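Local coordinates for Serine/threonine-protein kinase Tel1 (PDB 6SKY) that probably phosphorylates proteins on serine or threonine residues followed by glutamine, using ATP, and so signals DNA damage to the checkpoint machinery, at residues 1532-1536 with 1571-1575; 1928-1932 with 1944-1949; 2557-2561 with 2647-2651; 2848-2852 with 2898-2903. One frame throughout, in Å; residues are numbered along the deposited sequence.

Interaction 1: residues 1532-1536 with 1571-1575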
loop_
_atom_site.group_PDB
_atom_site.type_symbol
_atom_site.label_atom_id
_atom_site.label_comp_id
_atom_site.label_asym_id
_atom_site.label_seq_id
_atom_site.Cartn_x
_atom_site.Cartn_y
_atom_site.Cartn_z
ATOM N N GLN A 1532 -3.119 -36.851 -49.553
ATOM C CA GLN A 1532 -2.037 -37.821 -49.667
ATOM C C GLN A 1532 -1.578 -37.986 -51.107
ATOM O O GLN A 1532 -0.389 -38.199 -51.351
ATOM C CB GLN A 1532 -2.464 -39.172 -49.100
ATOM C CG GLN A 1532 -2.310 -39.294 -47.601
ATOM C CD GLN A 1532 -2.066 -40.725 -47.161
ATOM O OE1 GLN A 1532 -1.875 -41.615 -47.987
ATOM N NE2 GLN A 1532 -2.067 -40.950 -45.854
ATOM N N LYS A 1533 -2.491 -37.887 -52.073
ATOM C CA LYS A 1533 -2.083 -38.010 -53.467
ATOM C C LYS A 1533 -1.213 -36.833 -53.885
ATOM O O LYS A 1533 -0.199 -37.012 -54.573
ATOM C CB LYS A 1533 -3.307 -38.119 -54.371
ATOM C CG LYS A 1533 -2.969 -38.461 -55.810
ATOM C CD LYS A 1533 -4.196 -38.415 -56.703
ATOM C CE LYS A 1533 -5.279 -39.348 -56.200
ATOM N NZ LYS A 1533 -6.524 -39.240 -57.013
ATOM N N GLN A 1534 -1.582 -35.623 -53.466
ATOM C CA GLN A 1534 -0.757 -34.464 -53.786
ATOM C C GLN A 1534 0.569 -34.511 -53.042
ATOM O O GLN A 1534 1.603 -34.101 -53.581
ATOM C CB GLN A 1534 -1.513 -33.178 -53.470
ATOM C CG GLN A 1534 -2.766 -32.995 -54.305
ATOM C CD GLN A 1534 -3.439 -31.666 -54.048
ATOM O OE1 GLN A 1534 -2.888 -30.803 -53.365
ATOM N NE2 GLN A 1534 -4.639 -31.493 -54.589
ATOM N N ALA A 1535 0.564 -35.018 -51.808
ATOM C CA ALA A 1535 1.812 -35.193 -51.074
ATOM C C ALA A 1535 2.726 -36.181 -51.779
ATOM O O ALA A 1535 3.934 -35.952 -51.884
ATOM C CB ALA A 1535 1.523 -35.655 -49.648
ATOM N N PHE A 1536 2.167 -37.287 -52.264
ATOM C CA PHE A 1536 2.948 -38.261 -53.014
ATOM C C PHE A 1536 3.544 -37.632 -54.264
ATOM O O PHE A 1536 4.740 -37.786 -54.544
ATOM C CB PHE A 1536 2.064 -39.455 -53.376
ATOM C CG PHE A 1536 2.807 -40.593 -53.996
ATOM C CD1 PHE A 1536 3.330 -41.596 -53.212
ATOM C CD2 PHE A 1536 2.980 -40.662 -55.361
ATOM C CE1 PHE A 1536 4.014 -42.638 -53.775
ATOM C CE2 PHE A 1536 3.668 -41.704 -55.925
ATOM C CZ PHE A 1536 4.185 -42.691 -55.130
ATOM N N ARG A 1571 1.337 -35.440 -38.711
ATOM C CA ARG A 1571 0.066 -35.862 -39.290
ATOM C C ARG A 1571 -0.368 -37.126 -38.562
ATOM O O ARG A 1571 0.341 -37.637 -37.690
ATOM C CB ARG A 1571 0.175 -36.114 -40.793
ATOM C CG ARG A 1571 -0.292 -34.971 -41.662
ATOM C CD ARG A 1571 -0.056 -35.287 -43.120
ATOM N NE ARG A 1571 -0.034 -34.088 -43.947
ATOM C CZ ARG A 1571 0.237 -34.087 -45.247
ATOM N NH1 ARG A 1571 0.509 -35.224 -45.869
ATOM N NH2 ARG A 1571 0.238 -32.950 -45.926
ATOM N N GLU A 1572 -1.537 -37.634 -38.936
ATOM C CA GLU A 1572 -2.057 -38.887 -38.402
ATOM C C GLU A 1572 -1.946 -40.042 -39.381
ATOM O O GLU A 1572 -1.668 -41.169 -38.970
ATOM C CB GLU A 1572 -3.521 -38.716 -37.988
ATOM C CG GLU A 1572 -4.125 -39.938 -37.306
ATOM C CD GLU A 1572 -5.614 -39.791 -37.053
ATOM O OE1 GLU A 1572 -6.248 -38.925 -37.691
ATOM O OE2 GLU A 1572 -6.152 -40.544 -36.215
ATOM N N ASN A 1573 -2.147 -39.787 -40.670
ATOM C CA ASN A 1573 -1.981 -40.786 -41.723
ATOM C C ASN A 1573 -0.814 -40.320 -42.583
ATOM O O ASN A 1573 -1.007 -39.666 -43.610
ATOM C CB ASN A 1573 -3.257 -40.944 -42.541
ATOM C CG ASN A 1573 -4.445 -41.356 -41.697
ATOM O OD1 ASN A 1573 -5.027 -40.540 -40.986
ATOM N ND2 ASN A 1573 -4.813 -42.629 -41.774
ATOM N N GLN A 1574 0.397 -40.669 -42.170
ATOM C CA GLN A 1574 1.599 -40.168 -42.813
ATOM C C GLN A 1574 2.097 -41.146 -43.866
ATOM O O GLN A 1574 2.004 -42.364 -43.711
ATOM C CB GLN A 1574 2.697 -39.902 -41.786
ATOM C CG GLN A 1574 3.008 -41.070 -40.890
ATOM C CD GLN A 1574 4.094 -40.747 -39.899
ATOM O OE1 GLN A 1574 4.189 -39.620 -39.417
ATOM N NE2 GLN A 1574 4.930 -41.728 -39.593
ATOM N N LEU A 1575 2.634 -40.586 -44.947
ATOM C CA LEU A 1575 3.082 -41.388 -46.077
ATOM C C LEU A 1575 4.399 -42.088 -45.768
ATOM O O LEU A 1575 4.495 -43.316 -45.839
ATOM C CB LEU A 1575 3.217 -40.500 -47.312
ATOM C CG LEU A 1575 2.720 -41.090 -48.624
ATOM C CD1 LEU A 1575 1.314 -41.617 -48.456
ATOM C CD2 LEU A 1575 2.771 -40.043 -49.713
#
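With CG of Gln-1532 turned anti to its own carbonyl carbon (chi1 -84°) and the chain extended beyond it, the terminal amide leaves the first turn of helix 1530-1543 and meets the loop carrying Asn-1573 and Leu-1575. Gln-1532 NE2 donates to Asn-1573 O at 2.8 Å, but the angle at the hydrogen is only 126°, and the bond is weak. Gln-1532 CD lies 3.7 Å from Leu-1575 CD1, so one flat group serves a carbonyl and a methyl at once.

Leu-1575 divides its two methyls between successive turns of the helix. While CD1 meets Gln-1532, Leu-1575 CD2 approaches Phe-1536, 3.8 Å from Phe-1536 CB and at the edge of the ring, near its plane. The ring itself continues into a cluster with Tyr-1522 and Phe-1527, and Ala-1474 of helix 1470-1487 touches both Phe-1536 and Leu-1575. Toward the exposed side, the extended Arg-1571 presents an edge of its guanidinium to Ala-1535, with Arg-1571 NH1 3.9 Å from Ala-1535 CB.

Asp-1568 OD1, on the helix leading into the loop, accepts from Leu-1575 N, whereas Lys-1528, just ahead of helix 1530-1543, bonds Asn-1573 OD1 from the other side. In this alpha solenoid, the chemistry implies that the loop is seated on helix 1530-1543 mainly by a buried leucine, the bent amide bond adding only a weak polar tie.

Interaction 2: residues 1928-1932 with 1944-1949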
loop_
_atom_site.group_PDB
_atom_site.type_symbol
_atom_site.label_atom_id
_atom_site.label_comp_id
_atom_site.label_asym_id
_atom_site.label_seq_id
_atom_site.Cartn_x
_atom_site.Cartn_y
_atom_site.Cartn_z
ATOM N N ASP A 1928 1.530 -21.603 -7.928
ATOM C CA ASP A 1928 0.980 -21.544 -6.583
ATOM C C ASP A 1928 1.313 -22.731 -5.698
ATOM O O ASP A 1928 1.049 -22.663 -4.500
ATOM C CB ASP A 1928 -0.545 -21.414 -6.641
ATOM C CG ASP A 1928 -1.000 -20.275 -7.512
ATOM O OD1 ASP A 1928 -0.291 -19.255 -7.581
ATOM O OD2 ASP A 1928 -2.074 -20.400 -8.131
ATOM N N ALA A 1929 1.869 -23.811 -6.237
ATOM C CA ALA A 1929 2.004 -25.030 -5.447
ATOM C C ALA A 1929 2.981 -24.854 -4.293
ATOM O O ALA A 1929 2.746 -25.363 -3.192
ATOM C CB ALA A 1929 2.436 -26.181 -6.344
ATOM N N TYR A 1930 4.072 -24.125 -4.526
ATOM C CA TYR A 1930 5.098 -23.925 -3.511
ATOM C C TYR A 1930 4.531 -23.410 -2.202
ATOM O O TYR A 1930 5.041 -23.745 -1.131
ATOM C CB TYR A 1930 6.141 -22.947 -4.037
ATOM C CG TYR A 1930 7.217 -22.584 -3.053
ATOM C CD1 TYR A 1930 8.281 -23.432 -2.819
ATOM C CD2 TYR A 1930 7.180 -21.382 -2.370
ATOM C CE1 TYR A 1930 9.262 -23.106 -1.931
ATOM C CE2 TYR A 1930 8.159 -21.049 -1.478
ATOM C CZ TYR A 1930 9.199 -21.912 -1.265
ATOM O OH TYR A 1930 10.186 -21.587 -0.376
ATOM N N TYR A 1931 3.483 -22.600 -2.262
ATOM C CA TYR A 1931 2.940 -21.963 -1.074
ATOM C C TYR A 1931 2.115 -22.903 -0.218
ATOM O O TYR A 1931 1.695 -22.507 0.868
ATOM C CB TYR A 1931 2.094 -20.765 -1.473
ATOM C CG TYR A 1931 2.856 -19.764 -2.282
ATOM C CD1 TYR A 1931 3.495 -18.707 -1.680
ATOM C CD2 TYR A 1931 2.948 -19.884 -3.647
ATOM C CE1 TYR A 1931 4.197 -17.797 -2.417
ATOM C CE2 TYR A 1931 3.648 -18.981 -4.391
ATOM C CZ TYR A 1931 4.272 -17.940 -3.772
ATOM O OH TYR A 1931 4.972 -17.032 -4.520
ATOM N N GLY A 1932 1.873 -24.123 -0.668
ATOM C CA GLY A 1932 1.111 -25.050 0.135
ATOM C C GLY A 1932 1.922 -25.868 1.084
ATOM O O GLY A 1932 1.362 -26.560 1.932
ATOM N N ALA A 1944 13.486 -16.696 1.901
ATOM C CA ALA A 1944 13.489 -17.758 0.902
ATOM C C ALA A 1944 12.232 -17.714 0.047
ATOM O O ALA A 1944 12.297 -17.866 -1.177
ATOM C CB ALA A 1944 13.624 -19.116 1.579
ATOM N N ARG A 1945 11.079 -17.497 0.671
ATOM C CA ARG A 1945 9.848 -17.391 -0.097
ATOM C C ARG A 1945 9.829 -16.146 -0.969
ATOM O O ARG A 1945 9.272 -16.174 -2.070
ATOM C CB ARG A 1945 8.644 -17.393 0.833
ATOM C CG ARG A 1945 7.346 -17.160 0.115
ATOM C CD ARG A 1945 6.191 -16.986 1.070
ATOM N NE ARG A 1945 6.332 -15.806 1.913
ATOM C CZ ARG A 1945 6.147 -14.560 1.494
ATOM N NH1 ARG A 1945 6.286 -13.550 2.336
ATOM N NH2 ARG A 1945 5.832 -14.320 0.230
ATOM N N LEU A 1946 10.419 -15.044 -0.505
ATOM C CA LEU A 1946 10.427 -13.829 -1.314
ATOM C C LEU A 1946 11.393 -13.931 -2.479
ATOM O O LEU A 1946 11.178 -13.299 -3.515
ATOM C CB LEU A 1946 10.783 -12.621 -0.457
ATOM C CG LEU A 1946 9.709 -12.098 0.480
ATOM C CD1 LEU A 1946 10.321 -11.104 1.421
ATOM C CD2 LEU A 1946 8.603 -11.463 -0.321
ATOM N N GLU A 1947 12.467 -14.698 -2.326
ATOM C CA GLU A 1947 13.397 -14.865 -3.433
ATOM C C GLU A 1947 12.903 -15.903 -4.427
ATOM O O GLU A 1947 13.165 -15.771 -5.626
ATOM C CB GLU A 1947 14.786 -15.229 -2.912
ATOM C CG GLU A 1947 14.959 -16.671 -2.494
ATOM C CD GLU A 1947 16.225 -16.895 -1.697
ATOM O OE1 GLU A 1947 16.777 -15.910 -1.166
ATOM O OE2 GLU A 1947 16.666 -18.056 -1.599
ATOM N N TYR A 1948 12.192 -16.935 -3.960
ATOM C CA TYR A 1948 11.466 -17.804 -4.878
ATOM C C TYR A 1948 10.467 -16.998 -5.692
ATOM O O TYR A 1948 10.376 -17.140 -6.913
ATOM C CB TYR A 1948 10.751 -18.913 -4.104
ATOM C CG TYR A 1948 9.747 -19.685 -4.930
ATOM C CD1 TYR A 1948 10.113 -20.842 -5.595
ATOM C CD2 TYR A 1948 8.434 -19.253 -5.050
ATOM C CE1 TYR A 1948 9.210 -21.532 -6.356
ATOM C CE2 TYR A 1948 7.532 -19.936 -5.811
ATOM C CZ TYR A 1948 7.923 -21.076 -6.460
ATOM O OH TYR A 1948 7.012 -21.764 -7.217
ATOM N N GLU A 1949 9.703 -16.149 -5.016
ATOM C CA GLU A 1949 8.660 -15.340 -5.624
ATOM C C GLU A 1949 9.208 -14.257 -6.536
ATOM O O GLU A 1949 8.428 -13.634 -7.261
ATOM C CB GLU A 1949 7.829 -14.716 -4.510
ATOM C CG GLU A 1949 6.474 -14.229 -4.899
ATOM C CD GLU A 1949 5.639 -13.888 -3.685
ATOM O OE1 GLU A 1949 6.231 -13.486 -2.661
ATOM O OE2 GLU A 1949 4.399 -14.036 -3.746
#
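A face-to-face tyrosine stack, Tyr-1930 on Tyr-1948, joins a short 3-10 turn of the FAT domain to helix 1939-1948, which follows it in the chain. The ring centroids are 4.0 Å apart and the planes meet at 17°. The two side chains lie head to tail, the base of one against the far end of the other: CB of Tyr-1930 is 3.5 Å from CZ of Tyr-1948, while Tyr-1930 CG sits above the centre of the Tyr-1948 ring.

Tyr-1931 runs beside this pair. Tyr-1931 OH comes to the edge of the Tyr-1948 ring, 4.1 Å from Tyr-1948 CE2, and lies 3.1 Å from OE2 of Glu-1949, whose carboxylate is turned 51° from the Tyr-1931 plane. The Arg-1945 chain runs roughly perpendicular to the Tyr-1931 side chain, with Arg-1945 CG 4.1 Å from Tyr-1931 CE1.

Two larger interfaces meet here. Arg-2819, on helix 2816-2828 of the kinase domain, makes a cation-pi contact with Tyr-1931 and a salt bridge with Asp-1928, tying the FAT domain to the kinase. Toward the dimer partner, Arg-1945 NH1 forms a salt bridge with Glu-2219 of the second subunit. Through the bend in the Arg-1945 chain (chi3 64°) the same guanidinium also reaches one turn forward, where Arg-1945 NH2 pairs with Glu-1949 OE1 at 3.0 Å.

Interaction 3: residues 2557-2561 with 2647-2651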
loop_
_atom_site.group_PDB
_atom_site.type_symbol
_atom_site.label_atom_id
_atom_site.label_comp_id
_atom_site.label_asym_id
_atom_site.label_seq_id
_atom_site.Cartn_x
_atom_site.Cartn_y
_atom_site.Cartn_z
ATOM N N PRO A 2557 -28.860 -27.254 -33.588
ATOM C CA PRO A 2557 -29.324 -27.842 -32.341
ATOM C C PRO A 2557 -29.683 -26.753 -31.351
ATOM O O PRO A 2557 -28.900 -25.816 -31.138
ATOM C CB PRO A 2557 -28.117 -28.657 -31.867
ATOM C CG PRO A 2557 -27.331 -28.881 -33.089
ATOM C CD PRO A 2557 -27.494 -27.674 -33.914
ATOM N N PRO A 2558 -30.865 -26.816 -30.749
ATOM C CA PRO A 2558 -31.319 -25.690 -29.928
ATOM C C PRO A 2558 -30.462 -25.450 -28.708
ATOM O O PRO A 2558 -30.507 -24.352 -28.150
ATOM C CB PRO A 2558 -32.743 -26.094 -29.539
ATOM C CG PRO A 2558 -33.101 -27.184 -30.461
ATOM C CD PRO A 2558 -31.848 -27.902 -30.768
ATOM N N THR A 2559 -29.672 -26.432 -28.287
ATOM C CA THR A 2559 -28.820 -26.320 -27.115
ATOM C C THR A 2559 -27.373 -26.039 -27.471
ATOM O O THR A 2559 -26.504 -26.139 -26.605
ATOM C CB THR A 2559 -28.906 -27.594 -26.291
ATOM O OG1 THR A 2559 -28.435 -28.692 -27.078
ATOM C CG2 THR A 2559 -30.324 -27.854 -25.891
ATOM N N LEU A 2560 -27.092 -25.700 -28.718
ATOM C CA LEU A 2560 -25.752 -25.328 -29.135
ATOM C C LEU A 2560 -25.542 -23.842 -28.895
ATOM O O LEU A 2560 -26.394 -23.025 -29.254
ATOM C CB LEU A 2560 -25.542 -25.657 -30.610
ATOM C CG LEU A 2560 -24.295 -25.081 -31.264
ATOM C CD1 LEU A 2560 -23.077 -25.826 -30.792
ATOM C CD2 LEU A 2560 -24.415 -25.141 -32.760
ATOM N N GLN A 2561 -24.409 -23.494 -28.297
ATOM C CA GLN A 2561 -24.079 -22.102 -28.025
ATOM C C GLN A 2561 -23.487 -21.478 -29.278
ATOM O O GLN A 2561 -22.395 -21.852 -29.711
ATOM C CB GLN A 2561 -23.109 -22.007 -26.856
ATOM C CG GLN A 2561 -23.463 -22.919 -25.703
ATOM C CD GLN A 2561 -22.705 -22.588 -24.442
ATOM O OE1 GLN A 2561 -22.078 -23.451 -23.838
ATOM N NE2 GLN A 2561 -22.765 -21.333 -24.031
ATOM N N ARG A 2647 -17.277 -22.867 -16.264
ATOM C CA ARG A 2647 -17.763 -23.569 -17.437
ATOM C C ARG A 2647 -19.258 -23.336 -17.563
ATOM O O ARG A 2647 -19.994 -23.456 -16.583
ATOM C CB ARG A 2647 -17.465 -25.062 -17.324
ATOM C CG ARG A 2647 -16.013 -25.427 -17.489
ATOM C CD ARG A 2647 -15.672 -25.602 -18.948
ATOM N NE ARG A 2647 -16.601 -26.521 -19.590
ATOM C CZ ARG A 2647 -16.437 -27.837 -19.638
ATOM N NH1 ARG A 2647 -17.343 -28.591 -20.234
ATOM N NH2 ARG A 2647 -15.375 -28.396 -19.092
ATOM N N THR A 2648 -19.701 -23.006 -18.761
ATOM C CA THR A 2648 -21.092 -22.674 -19.007
ATOM C C THR A 2648 -21.804 -23.819 -19.713
ATOM O O THR A 2648 -21.182 -24.707 -20.294
ATOM C CB THR A 2648 -21.196 -21.403 -19.848
ATOM O OG1 THR A 2648 -20.375 -21.533 -21.010
ATOM C CG2 THR A 2648 -20.725 -20.208 -19.062
ATOM N N TYR A 2649 -23.126 -23.802 -19.630
ATOM C CA TYR A 2649 -23.959 -24.662 -20.450
ATOM C C TYR A 2649 -25.118 -23.814 -20.945
ATOM O O TYR A 2649 -25.150 -22.601 -20.740
ATOM C CB TYR A 2649 -24.383 -25.929 -19.692
ATOM C CG TYR A 2649 -25.374 -25.769 -18.570
ATOM C CD1 TYR A 2649 -26.499 -26.558 -18.517
ATOM C CD2 TYR A 2649 -25.166 -24.876 -17.546
ATOM C CE1 TYR A 2649 -27.399 -26.441 -17.506
ATOM C CE2 TYR A 2649 -26.068 -24.751 -16.529
ATOM C CZ TYR A 2649 -27.181 -25.539 -16.515
ATOM O OH TYR A 2649 -28.093 -25.430 -15.501
ATOM N N LYS A 2650 -26.068 -24.432 -21.629
ATOM C CA LYS A 2650 -27.134 -23.692 -22.284
ATOM C C LYS A 2650 -28.479 -24.205 -21.814
ATOM O O LYS A 2650 -28.785 -25.384 -21.979
ATOM C CB LYS A 2650 -27.025 -23.804 -23.799
ATOM C CG LYS A 2650 -28.170 -23.169 -24.516
ATOM C CD LYS A 2650 -27.692 -22.193 -25.536
ATOM C CE LYS A 2650 -28.834 -21.726 -26.385
ATOM N NZ LYS A 2650 -28.344 -21.218 -27.688
ATOM N N VAL A 2651 -29.276 -23.319 -21.238
ATOM C CA VAL A 2651 -30.652 -23.607 -20.872
ATOM C C VAL A 2651 -31.549 -22.847 -21.830
ATOM O O VAL A 2651 -31.316 -21.667 -22.102
ATOM C CB VAL A 2651 -30.955 -23.215 -19.416
ATOM C CG1 VAL A 2651 -32.231 -23.849 -18.964
ATOM C CG2 VAL A 2651 -29.827 -23.623 -18.518
#
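Lys-2650 and Gln-2561 run antiparallel alongside each other, the lysine extending back along the backbone of segment 2557-2561 and the glutamine reaching out toward Thr-2648. Where they pass, Gln-2561 CG lies 4.1 Å from Lys-2650 CB. A bend at chi2 (127°) lays the lysine chain over a type I turn, Pro-2557 to Leu-2560, where it meets three carbonyls. Thr-2559 O is 3.7 Å from Lys-2650 CB. Pro-2558 O lies 3.6 Å from Lys-2650 CE. Leu-2560 O accepts a hydrogen bond from Lys-2650 NZ at 3.1 Å, the ammonium approaching from above the carbonyl plane, 44° out of it. Gln-2561 meets Thr-2648 more loosely, with Gln-2561 OE1 3.8 Å from Thr-2648 OG1.

Tyr-2649, between Thr-2648 and Lys-2650 in the chain, points away from the turn; it touches the bound ATP analogue, and its OH is bonded to the backbone N of Asp-2779, a magnesium ligand. The contact thus backs onto the nucleotide site. Lys-2650 pairs by backbone hydrogen bonds with Glu-2662 of strand 2658-2662, just before edge strand 2651-2655 of the antiparallel sheet of the kinase N-lobe. The turn rests on this sheet at Gln-2607, Leu-2660 and Glu-2662, while Thr-2648 leans on helix 2616-2632.

Interaction 4: residues 2848-2852 with 2898-2903. Residues 2848, 2849, 2850, 2851, 2852 of segment 2848-2852 come from a tag, linker or insertion.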
loop_
_atom_site.group_PDB
_atom_site.type_symbol
_atom_site.label_atom_id
_atom_site.label_comp_id
_atom_site.label_asym_id
_atom_site.label_seq_id
_atom_site.Cartn_x
_atom_site.Cartn_y
_atom_site.Cartn_z
ATOM N N TYR A 2848 -38.189 -12.048 -13.243
ATOM C CA TYR A 2848 -37.263 -12.713 -12.341
ATOM C C TYR A 2848 -37.800 -12.629 -10.921
ATOM O O TYR A 2848 -38.133 -11.544 -10.445
ATOM C CB TYR A 2848 -35.870 -12.090 -12.428
ATOM C CG TYR A 2848 -34.851 -12.843 -11.621
ATOM C CD1 TYR A 2848 -34.393 -14.077 -12.034
ATOM C CD2 TYR A 2848 -34.359 -12.330 -10.441
ATOM C CE1 TYR A 2848 -33.481 -14.770 -11.299
ATOM C CE2 TYR A 2848 -33.448 -13.020 -9.700
ATOM C CZ TYR A 2848 -33.014 -14.236 -10.130
ATOM O OH TYR A 2848 -32.097 -14.927 -9.385
ATOM N N GLN A 2849 -37.896 -13.774 -10.254
ATOM C CA GLN A 2849 -38.418 -13.838 -8.896
ATOM C C GLN A 2849 -37.271 -13.773 -7.901
ATOM O O GLN A 2849 -36.296 -14.516 -8.024
ATOM C CB GLN A 2849 -39.214 -15.124 -8.675
ATOM C CG GLN A 2849 -40.075 -15.547 -9.840
ATOM C CD GLN A 2849 -41.251 -14.627 -10.068
ATOM O OE1 GLN A 2849 -41.755 -14.510 -11.182
ATOM N NE2 GLN A 2849 -41.703 -13.973 -9.007
ATOM N N TRP A 2850 -37.396 -12.902 -6.910
ATOM C CA TRP A 2850 -36.345 -12.718 -5.924
ATOM C C TRP A 2850 -36.578 -13.509 -4.653
ATOM O O TRP A 2850 -35.806 -13.375 -3.704
ATOM C CB TRP A 2850 -36.192 -11.242 -5.591
ATOM C CG TRP A 2850 -35.628 -10.479 -6.701
ATOM C CD1 TRP A 2850 -36.307 -9.909 -7.719
ATOM C CD2 TRP A 2850 -34.252 -10.201 -6.927
ATOM N NE1 TRP A 2850 -35.444 -9.281 -8.569
ATOM C CE2 TRP A 2850 -34.170 -9.446 -8.100
ATOM C CE3 TRP A 2850 -33.079 -10.515 -6.247
ATOM C CZ2 TRP A 2850 -32.964 -9.000 -8.609
ATOM C CZ3 TRP A 2850 -31.893 -10.069 -6.750
ATOM C CH2 TRP A 2850 -31.837 -9.326 -7.919
ATOM N N SER A 2851 -37.621 -14.321 -4.609
ATOM C CA SER A 2851 -37.809 -15.294 -3.556
ATOM C C SER A 2851 -38.012 -16.649 -4.203
ATOM O O SER A 2851 -38.092 -16.772 -5.425
ATOM C CB SER A 2851 -38.998 -14.943 -2.660
ATOM O OG SER A 2851 -39.306 -16.019 -1.797
ATOM N N ILE A 2852 -38.097 -17.675 -3.375
ATOM C CA ILE A 2852 -38.201 -19.047 -3.846
ATOM C C ILE A 2852 -39.615 -19.521 -3.541
ATOM O O ILE A 2852 -40.004 -19.654 -2.374
ATOM C CB ILE A 2852 -37.122 -19.937 -3.216
ATOM C CG1 ILE A 2852 -37.284 -21.392 -3.637
ATOM C CG2 ILE A 2852 -37.081 -19.776 -1.706
ATOM C CD1 ILE A 2852 -36.119 -22.244 -3.220
ATOM N N GLU A 2898 -37.139 -6.821 -2.195
ATOM C CA GLU A 2898 -36.318 -8.027 -2.230
ATOM C C GLU A 2898 -35.096 -7.847 -3.119
ATOM O O GLU A 2898 -33.991 -8.267 -2.760
ATOM C CB GLU A 2898 -37.157 -9.208 -2.696
ATOM C CG GLU A 2898 -38.028 -9.783 -1.608
ATOM C CD GLU A 2898 -39.057 -10.752 -2.138
ATOM O OE1 GLU A 2898 -39.492 -10.578 -3.296
ATOM O OE2 GLU A 2898 -39.432 -11.688 -1.402
ATOM N N ALA A 2899 -35.274 -7.224 -4.278
ATOM C CA ALA A 2899 -34.128 -6.892 -5.110
ATOM C C ALA A 2899 -33.138 -6.025 -4.353
ATOM O O ALA A 2899 -31.927 -6.247 -4.427
ATOM C CB ALA A 2899 -34.590 -6.188 -6.379
ATOM N N ASP A 2900 -33.634 -5.042 -3.603
ATOM C CA ASP A 2900 -32.745 -4.135 -2.889
ATOM C C ASP A 2900 -31.977 -4.853 -1.795
ATOM O O ASP A 2900 -30.770 -4.647 -1.648
ATOM C CB ASP A 2900 -33.539 -2.977 -2.303
ATOM C CG ASP A 2900 -34.270 -2.196 -3.351
ATOM O OD1 ASP A 2900 -34.288 -2.652 -4.508
ATOM O OD2 ASP A 2900 -34.827 -1.129 -3.025
ATOM N N ARG A 2901 -32.652 -5.696 -1.017
ATOM C CA ARG A 2901 -31.963 -6.449 0.023
ATOM C C ARG A 2901 -30.900 -7.362 -0.568
ATOM O O ARG A 2901 -29.767 -7.411 -0.078
ATOM C CB ARG A 2901 -32.966 -7.260 0.832
ATOM C CG ARG A 2901 -33.902 -6.422 1.649
ATOM C CD ARG A 2901 -34.933 -7.287 2.327
ATOM N NE ARG A 2901 -35.905 -6.489 3.063
ATOM C CZ ARG A 2901 -37.014 -6.980 3.601
ATOM N NH1 ARG A 2901 -37.847 -6.181 4.257
ATOM N NH2 ARG A 2901 -37.295 -8.269 3.478
ATOM N N ALA A 2902 -31.246 -8.095 -1.627
ATOM C CA ALA A 2902 -30.290 -9.015 -2.229
ATOM C C ALA A 2902 -29.088 -8.277 -2.795
ATOM O O ALA A 2902 -27.942 -8.695 -2.589
ATOM C CB ALA A 2902 -30.972 -9.835 -3.314
ATOM N N ILE A 2903 -29.322 -7.178 -3.507
ATOM C CA ILE A 2903 -28.213 -6.456 -4.116
ATOM C C ILE A 2903 -27.379 -5.754 -3.057
ATOM O O ILE A 2903 -26.172 -5.577 -3.227
ATOM C CB ILE A 2903 -28.755 -5.491 -5.180
ATOM C CG1 ILE A 2903 -29.465 -6.282 -6.269
ATOM C CG2 ILE A 2903 -27.650 -4.692 -5.799
ATOM C CD1 ILE A 2903 -30.042 -5.440 -7.349
#
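Glu-2898 opens helix 2898-2908 against Trp-2850, Glu-2898 CB lying 3.7 Å from Trp-2850 CB; its extended chain then runs on to Ser-2851, where Glu-2898 OE2 lies 3.5 Å from Ser-2851 CB. Segment 2848-2852, which carries both partners, comes from an insertion into the natural sequence.

Next comes Ala-2899, over the face of the indole. Its CA stands 3.9 Å from the centroid of the six-membered ring of Trp-2850 and 13° off the normal, a CH-pi contact, and Ala-2899 CB reaches Trp-2850 CE2 at 3.7 Å. One turn on, Ala-2902 sets its CB 3.6 Å from Trp-2850 CZ3, with Phe-2784 touching both the methyl and the indole. Ile-2903 closes the series more distantly, its CG1 lying 4.2 Å from Trp-2850 CH2.

The other face of the indole is taken by Tyr-2848 CD2, so the tryptophan is sandwiched between its own loop and the helix. No hydrogen bond crosses between the segments; the fit rests on CH-pi and apolar contacts. Arg-2843 of helix 2832-2843 touches Ala-2899 and Ile-2903 and forms a salt bridge with Asp-2900. This is a tryptophan lying against one helix face made by residues i, i+3 and i+4, and it packs helix 2898-2908, near the C-terminus, onto the kinase domain.

Chemistry follows location in these four contacts. Interactions 1, 3 and 4 are partly buried, whereas interaction 2 lies at the surface, where charged side chains reach both the kinase domain and the second subunit. Interaction 1, in the alpha solenoid, and interaction 4, about 61 Å away between centres, both rest chiefly on apolar side chains meeting a helix. Interaction 3 instead sets a lysine against backbone carbonyls beside the nucleotide. It shares an element with interaction 4: helix 2616-2632 touches Thr-2648 and Tyr-2649 in one and Tyr-2848 in the other, although their nearest atoms stay about 12 Å apart. Aromatic faces carry interactions 2 and 4, but only the former stacks rings across its segments.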